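Local coordinates for protein phosphomethylpyrimidine kinase (PDB 2PB9) that probably makes thiamine phosphate with this C-terminal ThiN domain, after its N-terminal ThiD section has phosphorylated hydroxymethylpyrimidine and its monophosphate, at residues M86-E91 against T145-I150; R125-E130 against I139-E144. All coordinates share one frame; numbering follows the deposited sequence.

Interaction 1: M86-E91 against T145-I150; sequences MRFYPE and TAIKRI
Phe88 lays one face of its ring over the branched end of Ile147. The methyl CG2 of Ile147 sits 4.1 Å from the centroid of the Phe88 ring and 22° off its normal, a CH-pi contact displaced toward the CG and CD1 rim. The other arm of the isoleucine stays on the same side of the ring and approaches its other ortho carbon, where Ile147 CD1 comes to 3.5 Å from Phe88 CD2. Extension of that arm (chi2 180°) carries CD1 far enough from the helix to touch a second aromatic as well: it lies in the plane of the Tyr89 ring, at the edge, 3.9 Å from Tyr89 CE1, so that consecutive residues offer the isoleucine a face and an edge. In the ThiN domain this joins the loop that follows helix 77-86, on its way to strand 94-98, to the C-terminal part of helix 138-149. With Phe88 cut back to an alanine, Ile147 CG2 would probably lose its ring face, CD1 would keep the Tyr89 edge alone across the contact, and a gap would open between loop and helix. On the exposed side, the extended chain of Lys148 brings CE to 4.4 Å from Phe88 CE1, a looser approach oblique to the ring. No hydrogen bond spans the two segments. Beyond them, the Tyr89 ring meets that of Tyr85 with the planes about 40° apart, and its side chain also touches Arg153.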
HETATM    1  N   MSE A  86      25.337  12.945  -7.731  1.00 31.85           N
HETATM    2  CA  MSE A  86      26.492  13.680  -8.248  1.00 35.23           C
HETATM    3  C   MSE A  86      26.091  14.734  -9.278  1.00 35.82           C
HETATM    4  O   MSE A  86      26.782  15.738  -9.459  1.00 33.50           O
HETATM    5  CB  MSE A  86      27.510  12.706  -8.852  1.00 36.61           C
HETATM    6  CG  MSE A  86      28.287  11.929  -7.794  1.00 42.73           C
HETATM    7 SE   MSE A  86      29.195  10.325  -8.418  1.00 50.81          SE
HETATM    8  CE  MSE A  86      30.894  11.091  -8.922  1.00 46.66           C
ATOM      9  N   ARG A  87      24.975  14.500  -9.956  1.00 37.34           N
ATOM     10  CA  ARG A  87      24.490  15.446 -10.944  1.00 39.52           C
ATOM     11  C   ARG A  87      24.213  16.788 -10.270  1.00 39.37           C
ATOM     12  O   ARG A  87      24.047  17.808 -10.939  1.00 39.58           O
ATOM     13  CB  ARG A  87      23.210  14.918 -11.591  1.00 41.82           C
ATOM     14  CG  ARG A  87      23.422  14.295 -12.960  1.00 45.16           C
ATOM     15  CD  ARG A  87      22.223  13.465 -13.387  1.00 48.06           C
ATOM     16  NE  ARG A  87      20.974  14.211 -13.281  1.00 52.10           N
ATOM     17  CZ  ARG A  87      19.769  13.646 -13.280  1.00 53.79           C
ATOM     18  NH1 ARG A  87      19.656  12.322 -13.384  1.00 53.70           N
ATOM     19  NH2 ARG A  87      18.680  14.400 -13.155  1.00 53.12           N
ATOM     20  N   PHE A  88      24.175  16.776  -8.941  1.00 38.21           N
ATOM     21  CA  PHE A  88      23.909  17.978  -8.166  1.00 36.45           C
ATOM     22  C   PHE A  88      25.101  18.353  -7.299  1.00 36.44           C
ATOM     23  O   PHE A  88      25.370  19.529  -7.074  1.00 37.54           O
ATOM     24  CB  PHE A  88      22.676  17.753  -7.300  1.00 36.11           C
ATOM     25  CG  PHE A  88      21.439  17.472  -8.095  1.00 36.26           C
ATOM     26  CD1 PHE A  88      20.681  18.509  -8.616  1.00 35.20           C
ATOM     27  CD2 PHE A  88      21.063  16.166  -8.372  1.00 37.45           C
ATOM     28  CE1 PHE A  88      19.566  18.247  -9.401  1.00 36.00           C
ATOM     29  CE2 PHE A  88      19.949  15.898  -9.158  1.00 37.68           C
ATOM     30  CZ  PHE A  88      19.200  16.943  -9.673  1.00 36.16           C
ATOM     31  N   TYR A  89      25.811  17.345  -6.809  1.00 36.15           N
ATOM     32  CA  TYR A  89      26.983  17.566  -5.980  1.00 35.00           C
ATOM     33  C   TYR A  89      28.003  16.546  -6.415  1.00 35.18           C
ATOM     34  O   TYR A  89      28.160  15.504  -5.780  1.00 34.79           O
ATOM     35  CB  TYR A  89      26.641  17.371  -4.515  1.00 35.00           C
ATOM     36  CG  TYR A  89      25.417  18.140  -4.113  1.00 36.99           C
ATOM     37  CD1 TYR A  89      24.147  17.560  -4.194  1.00 36.28           C
ATOM     38  CD2 TYR A  89      25.518  19.462  -3.670  1.00 35.66           C
ATOM     39  CE1 TYR A  89      23.008  18.278  -3.839  1.00 37.23           C
ATOM     40  CE2 TYR A  89      24.392  20.185  -3.313  1.00 35.72           C
ATOM     41  CZ  TYR A  89      23.139  19.590  -3.397  1.00 37.56           C
ATOM     42  OH  TYR A  89      22.026  20.306  -3.016  1.00 39.02           O
ATOM     43  N   PRO A  90      28.705  16.835  -7.520  1.00 35.60           N
ATOM     44  CA  PRO A  90      29.734  15.981  -8.117  1.00 36.20           C
ATOM     45  C   PRO A  90      30.869  15.524  -7.204  1.00 36.86           C
ATOM     46  O   PRO A  90      31.615  14.621  -7.559  1.00 37.90           O
ATOM     47  CB  PRO A  90      30.219  16.809  -9.310  1.00 35.88           C
ATOM     48  CG  PRO A  90      29.909  18.232  -8.903  1.00 33.91           C
ATOM     49  CD  PRO A  90      28.560  18.086  -8.285  1.00 34.47           C
ATOM     50  N   GLU A  91      30.999  16.132  -6.032  1.00 37.79           N
ATOM     51  CA  GLU A  91      32.053  15.744  -5.101  1.00 39.39           C
ATOM     52  C   GLU A  91      31.627  14.583  -4.212  1.00 38.32           C
ATOM     53  O   GLU A  91      32.460  13.923  -3.597  1.00 39.43           O
ATOM     54  CB  GLU A  91      32.447  16.929  -4.219  1.00 43.41           C
ATOM     55  CG  GLU A  91      32.950  18.125  -5.000  1.00 51.98           C
ATOM     56  CD  GLU A  91      34.244  17.834  -5.745  1.00 56.83           C
ATOM     57  OE1 GLU A  91      34.290  16.833  -6.500  1.00 59.66           O
ATOM     58  OE2 GLU A  91      35.215  18.610  -5.578  1.00 59.67           O
ATOM     59  N   THR A 145      13.909  14.602  -6.340  1.00 29.94           N
ATOM     60  CA  THR A 145      12.787  15.091  -5.560  1.00 28.95           C
ATOM     61  C   THR A 145      13.315  15.525  -4.206  1.00 28.78           C
ATOM     62  O   THR A 145      13.079  16.648  -3.775  1.00 29.50           O
ATOM     63  CB  THR A 145      11.732  13.982  -5.395  1.00 28.33           C
ATOM     64  OG1 THR A 145      11.108  13.741  -6.658  1.00 28.97           O
ATOM     65  CG2 THR A 145      10.683  14.368  -4.380  1.00 28.66           C
ATOM     66  N   ALA A 146      14.054  14.630  -3.557  1.00 29.09           N
ATOM     67  CA  ALA A 146      14.633  14.892  -2.242  1.00 29.94           C
ATOM     68  C   ALA A 146      15.618  16.064  -2.236  1.00 31.12           C
ATOM     69  O   ALA A 146      15.623  16.883  -1.314  1.00 30.10           O
ATOM     70  CB  ALA A 146      15.322  13.649  -1.741  1.00 28.01           C
ATOM     71  N   ILE A 147      16.454  16.126  -3.269  1.00 33.33           N
ATOM     72  CA  ILE A 147      17.455  17.176  -3.406  1.00 34.69           C
ATOM     73  C   ILE A 147      16.823  18.543  -3.662  1.00 35.94           C
ATOM     74  O   ILE A 147      17.268  19.554  -3.114  1.00 35.99           O
ATOM     75  CB  ILE A 147      18.469  16.818  -4.544  1.00 34.00           C
ATOM     76  CG1 ILE A 147      19.529  15.850  -3.989  1.00 34.70           C
ATOM     77  CG2 ILE A 147      19.119  18.075  -5.110  1.00 33.11           C
ATOM     78  CD1 ILE A 147      20.584  15.401  -4.992  1.00 32.55           C
ATOM     79  N   LYS A 148      15.786  18.570  -4.489  1.00 37.17           N
ATOM     80  CA  LYS A 148      15.102  19.815  -4.806  1.00 38.43           C
ATOM     81  C   LYS A 148      14.152  20.233  -3.692  1.00 39.45           C
ATOM     82  O   LYS A 148      13.748  21.389  -3.619  1.00 39.39           O
ATOM     83  CB  LYS A 148      14.340  19.673  -6.121  1.00 38.33           C
ATOM     84  CG  LYS A 148      15.241  19.492  -7.326  1.00 40.06           C
ATOM     85  CD  LYS A 148      14.425  19.381  -8.599  1.00 42.90           C
ATOM     86  CE  LYS A 148      15.309  19.304  -9.830  1.00 44.50           C
ATOM     87  NZ  LYS A 148      14.472  19.173 -11.052  1.00 46.59           N
ATOM     88  N   ARG A 149      13.797  19.282  -2.833  1.00 41.38           N
ATOM     89  CA  ARG A 149      12.907  19.516  -1.694  1.00 41.59           C
ATOM     90  C   ARG A 149      13.455  20.667  -0.828  1.00 42.31           C
ATOM     91  O   ARG A 149      12.805  21.699  -0.681  1.00 42.63           O
ATOM     92  CB  ARG A 149      12.795  18.220  -0.877  1.00 40.49           C
ATOM     93  CG  ARG A 149      12.031  18.299   0.433  1.00 42.10           C
ATOM     94  CD  ARG A 149      10.654  17.656   0.334  1.00 43.64           C
ATOM     95  NE  ARG A 149      10.696  16.351  -0.320  1.00 46.76           N
ATOM     96  CZ  ARG A 149       9.628  15.596  -0.582  1.00 47.66           C
ATOM     97  NH1 ARG A 149       8.410  16.007  -0.241  1.00 47.87           N
ATOM     98  NH2 ARG A 149       9.776  14.434  -1.209  1.00 46.46           N
ATOM     99  N   ILE A 150      14.654  20.492  -0.275  1.00 42.30           N
ATOM    100  CA  ILE A 150      15.280  21.511   0.563  1.00 41.78           C
ATOM    101  C   ILE A 150      16.185  22.427  -0.249  1.00 42.60           C
ATOM    102  O   ILE A 150      16.427  22.183  -1.429  1.00 42.51           O
ATOM    103  CB  ILE A 150      16.124  20.873   1.679  1.00 41.94           C
ATOM    104  CG1 ILE A 150      17.198  19.965   1.074  1.00 41.13           C
ATOM    105  CG2 ILE A 150      15.226  20.088   2.609  1.00 43.39           C
ATOM    106  CD1 ILE A 150      18.061  19.281   2.101  1.00 40.26           C
TER

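Interaction 2: R125-E130 against I139-E144; sequences REEPEE and IPWGIE
Trp141 leaves helix 138-149 with its CB directed at Glu127 and Pro128, in the turn that in this ThiN domain leads from strand 118-121 into helix 129-133. The two helices follow one another in the chain, and the indole bridges the turn ahead of the first and the body of the second. With CG anti to the backbone N (chi1 173°), the ring system is carried away from its own helix. Beyond CB and CG, on the pyrrole side, NE1 and CE2 lie beside the proline at the N-cap of helix 129-133: Pro128 CD is 3.7 Å from Trp141 NE1, obliquely placed to the ring. Farther out, the benzene part is covered on one face by Glu127, whose CB stands 3.9 Å from the centroid of the Trp141 six-membered ring and only 12° off its normal, a CH-pi contact. CB is offset toward the CH2 and CZ3 rim, while Glu127 CA approaches CZ2 and CH2. The glutamate contributes its aliphatic root here; its carboxylate is engaged elsewhere, OE2 being hydrogen-bonded to Thr138 OG1. Arg125, its CB pointing away from helix 138-149, makes a salt bridge to Asp123 of a second subunit, and Arg102 NE of that subunit donates a hydrogen bond to Glu126 O. The same carbonyl oxygen, Glu126 O, lies 3.7 Å from Trp141 CZ2.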
ATOM      1  N   ARG A 125       4.709   7.666  -3.205  1.00 35.27           N
ATOM      2  CA  ARG A 125       3.280   7.855  -3.394  1.00 36.17           C
ATOM      3  C   ARG A 125       3.022   9.138  -4.171  1.00 36.20           C
ATOM      4  O   ARG A 125       1.970   9.305  -4.788  1.00 34.70           O
ATOM      5  CB  ARG A 125       2.552   7.893  -2.048  1.00 34.96           C
ATOM      6  CG  ARG A 125       2.122   6.527  -1.554  1.00 36.19           C
ATOM      7  CD  ARG A 125       1.360   6.635  -0.247  1.00 37.22           C
ATOM      8  NE  ARG A 125       2.138   7.386   0.728  1.00 39.97           N
ATOM      9  CZ  ARG A 125       1.804   7.559   2.004  1.00 41.23           C
ATOM     10  NH1 ARG A 125       0.683   7.034   2.492  1.00 42.22           N
ATOM     11  NH2 ARG A 125       2.606   8.257   2.799  1.00 41.56           N
ATOM     12  N   GLU A 126       3.995  10.041  -4.153  1.00 36.37           N
ATOM     13  CA  GLU A 126       3.854  11.307  -4.864  1.00 37.80           C
ATOM     14  C   GLU A 126       4.543  11.228  -6.229  1.00 37.87           C
ATOM     15  O   GLU A 126       4.767  12.243  -6.894  1.00 38.07           O
ATOM     16  CB  GLU A 126       4.443  12.438  -4.014  1.00 38.23           C
ATOM     17  CG  GLU A 126       3.959  12.397  -2.561  1.00 41.27           C
ATOM     18  CD  GLU A 126       4.320  13.638  -1.765  1.00 41.91           C
ATOM     19  OE1 GLU A 126       3.761  14.716  -2.051  1.00 42.98           O
ATOM     20  OE2 GLU A 126       5.161  13.538  -0.847  1.00 43.76           O
ATOM     21  N   GLU A 127       4.851  10.003  -6.645  1.00 37.37           N
ATOM     22  CA  GLU A 127       5.521   9.764  -7.912  1.00 38.55           C
ATOM     23  C   GLU A 127       4.591   9.650  -9.120  1.00 39.49           C
ATOM     24  O   GLU A 127       3.608   8.910  -9.112  1.00 38.43           O
ATOM     25  CB  GLU A 127       6.394   8.510  -7.799  1.00 38.44           C
ATOM     26  CG  GLU A 127       6.989   8.004  -9.106  1.00 38.28           C
ATOM     27  CD  GLU A 127       7.940   6.807  -8.914  1.00 41.34           C
ATOM     28  OE1 GLU A 127       7.774   6.042  -7.926  1.00 39.91           O
ATOM     29  OE2 GLU A 127       8.847   6.616  -9.766  1.00 40.63           O
ATOM     30  N   PRO A 128       4.896  10.412 -10.177  1.00 40.73           N
ATOM     31  CA  PRO A 128       4.113  10.414 -11.409  1.00 41.20           C
ATOM     32  C   PRO A 128       4.063   9.006 -11.968  1.00 42.17           C
ATOM     33  O   PRO A 128       5.099   8.373 -12.179  1.00 42.85           O
ATOM     34  CB  PRO A 128       4.896  11.361 -12.305  1.00 41.74           C
ATOM     35  CG  PRO A 128       5.452  12.352 -11.318  1.00 41.98           C
ATOM     36  CD  PRO A 128       5.941  11.453 -10.221  1.00 41.59           C
ATOM     37  N   GLU A 129       2.852   8.517 -12.197  1.00 43.20           N
ATOM     38  CA  GLU A 129       2.644   7.176 -12.715  1.00 44.51           C
ATOM     39  C   GLU A 129       3.607   6.873 -13.854  1.00 45.55           C
ATOM     40  O   GLU A 129       4.277   5.838 -13.852  1.00 44.52           O
ATOM     41  CB  GLU A 129       1.203   7.033 -13.200  1.00 45.78           C
ATOM     42  CG  GLU A 129       0.729   5.605 -13.295  1.00 46.80           C
ATOM     43  CD  GLU A 129       0.880   4.878 -11.976  1.00 48.47           C
ATOM     44  OE1 GLU A 129       0.405   5.408 -10.950  1.00 50.06           O
ATOM     45  OE2 GLU A 129       1.473   3.782 -11.962  1.00 47.51           O
ATOM     46  N   GLU A 130       3.673   7.780 -14.825  1.00 46.64           N
ATOM     47  CA  GLU A 130       4.555   7.602 -15.975  1.00 47.34           C
ATOM     48  C   GLU A 130       5.965   7.200 -15.538  1.00 47.55           C
ATOM     49  O   GLU A 130       6.539   6.256 -16.086  1.00 47.96           O
ATOM     50  CB  GLU A 130       4.598   8.882 -16.810  1.00 47.49           C
ATOM     51  N   ILE A 139      14.603   5.518  -8.849  1.00 32.63           N
ATOM     52  CA  ILE A 139      15.661   5.885  -7.921  1.00 32.16           C
ATOM     53  C   ILE A 139      16.126   7.306  -8.225  1.00 31.25           C
ATOM     54  O   ILE A 139      16.205   8.148  -7.326  1.00 29.26           O
ATOM     55  CB  ILE A 139      16.838   4.904  -7.983  1.00 32.18           C
ATOM     56  CG1 ILE A 139      16.329   3.496  -7.641  1.00 35.12           C
ATOM     57  CG2 ILE A 139      17.921   5.327  -6.998  1.00 30.17           C
ATOM     58  CD1 ILE A 139      17.378   2.401  -7.679  1.00 35.64           C
ATOM     59  N   PRO A 140      16.436   7.596  -9.499  1.00 30.54           N
ATOM     60  CA  PRO A 140      16.875   8.960  -9.807  1.00 29.81           C
ATOM     61  C   PRO A 140      15.782   9.979  -9.483  1.00 29.27           C
ATOM     62  O   PRO A 140      16.071  11.055  -8.960  1.00 30.93           O
ATOM     63  CB  PRO A 140      17.228   8.889 -11.291  1.00 29.10           C
ATOM     64  CG  PRO A 140      16.444   7.708 -11.793  1.00 31.30           C
ATOM     65  CD  PRO A 140      16.551   6.722 -10.676  1.00 29.92           C
ATOM     66  N   TRP A 141      14.530   9.638  -9.778  1.00 28.11           N
ATOM     67  CA  TRP A 141      13.417  10.531  -9.471  1.00 26.47           C
ATOM     68  C   TRP A 141      13.430  10.885  -7.984  1.00 28.03           C
ATOM     69  O   TRP A 141      13.303  12.055  -7.599  1.00 30.18           O
ATOM     70  CB  TRP A 141      12.078   9.871  -9.781  1.00 23.66           C
ATOM     71  CG  TRP A 141      10.925  10.714  -9.320  1.00 24.83           C
ATOM     72  CD1 TRP A 141      10.349  11.750  -9.997  1.00 24.18           C
ATOM     73  CD2 TRP A 141      10.245  10.636  -8.054  1.00 23.68           C
ATOM     74  NE1 TRP A 141       9.358  12.320  -9.236  1.00 23.80           N
ATOM     75  CE2 TRP A 141       9.272  11.657  -8.041  1.00 23.19           C
ATOM     76  CE3 TRP A 141      10.367   9.803  -6.931  1.00 24.69           C
ATOM     77  CZ2 TRP A 141       8.418  11.871  -6.947  1.00 24.49           C
ATOM     78  CZ3 TRP A 141       9.517  10.017  -5.839  1.00 26.16           C
ATOM     79  CH2 TRP A 141       8.555  11.046  -5.859  1.00 25.11           C
ATOM     80  N   GLY A 142      13.567   9.862  -7.150  1.00 26.45           N
ATOM     81  CA  GLY A 142      13.591  10.082  -5.721  1.00 26.83           C
ATOM     82  C   GLY A 142      14.687  11.035  -5.290  1.00 28.13           C
ATOM     83  O   GLY A 142      14.418  12.011  -4.586  1.00 29.60           O
ATOM     84  N   ILE A 143      15.920  10.759  -5.720  1.00 28.02           N
ATOM     85  CA  ILE A 143      17.073  11.583  -5.365  1.00 27.41           C
ATOM     86  C   ILE A 143      16.865  13.057  -5.713  1.00 28.04           C
ATOM     87  O   ILE A 143      17.162  13.937  -4.912  1.00 26.65           O
ATOM     88  CB  ILE A 143      18.371  11.065  -6.058  1.00 26.25           C
ATOM     89  CG1 ILE A 143      18.627   9.602  -5.672  1.00 24.43           C
ATOM     90  CG2 ILE A 143      19.575  11.920  -5.645  1.00 25.60           C
ATOM     91  CD1 ILE A 143      18.766   9.348  -4.185  1.00 21.97           C
ATOM     92  N   GLU A 144      16.348  13.320  -6.906  1.00 29.50           N
ATOM     93  CA  GLU A 144      16.102  14.692  -7.338  1.00 31.52           C
ATOM     94  C   GLU A 144      15.001  15.333  -6.508  1.00 30.70           C
ATOM     95  O   GLU A 144      15.127  16.462  -6.046  1.00 30.33           O
ATOM     96  CB  GLU A 144      15.687  14.711  -8.802  1.00 33.04           C
ATOM     97  CG  GLU A 144      16.717  14.154  -9.744  1.00 36.47           C
ATOM     98  CD  GLU A 144      16.166  14.000 -11.138  1.00 39.56           C
ATOM     99  OE1 GLU A 144      15.607  14.995 -11.657  1.00 41.29           O
ATOM    100  OE2 GLU A 144      16.288  12.891 -11.708  1.00 38.89           O
TER

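Both interactions use helix 138-149: interaction 1 holds its C-terminal part to the loop after helix 77-86, and interaction 2 its earlier turns to the turn before helix 129-133. Each is partly buried and built on aliphatic-aromatic contact without a hydrogen bond, but the roles are exchanged, the helix supplying the aliphatic group in interaction 1 and the aromatic ring in interaction 2. Their centres lie 14 Å apart. Glu144 links them, its OE2 forming a salt bridge to Arg87 NH2 at 3.2 Å while its CG packs on Phe88. Interaction 1 touches no other chain of the assembly, whereas residues 125-130 also face neighbouring subunits.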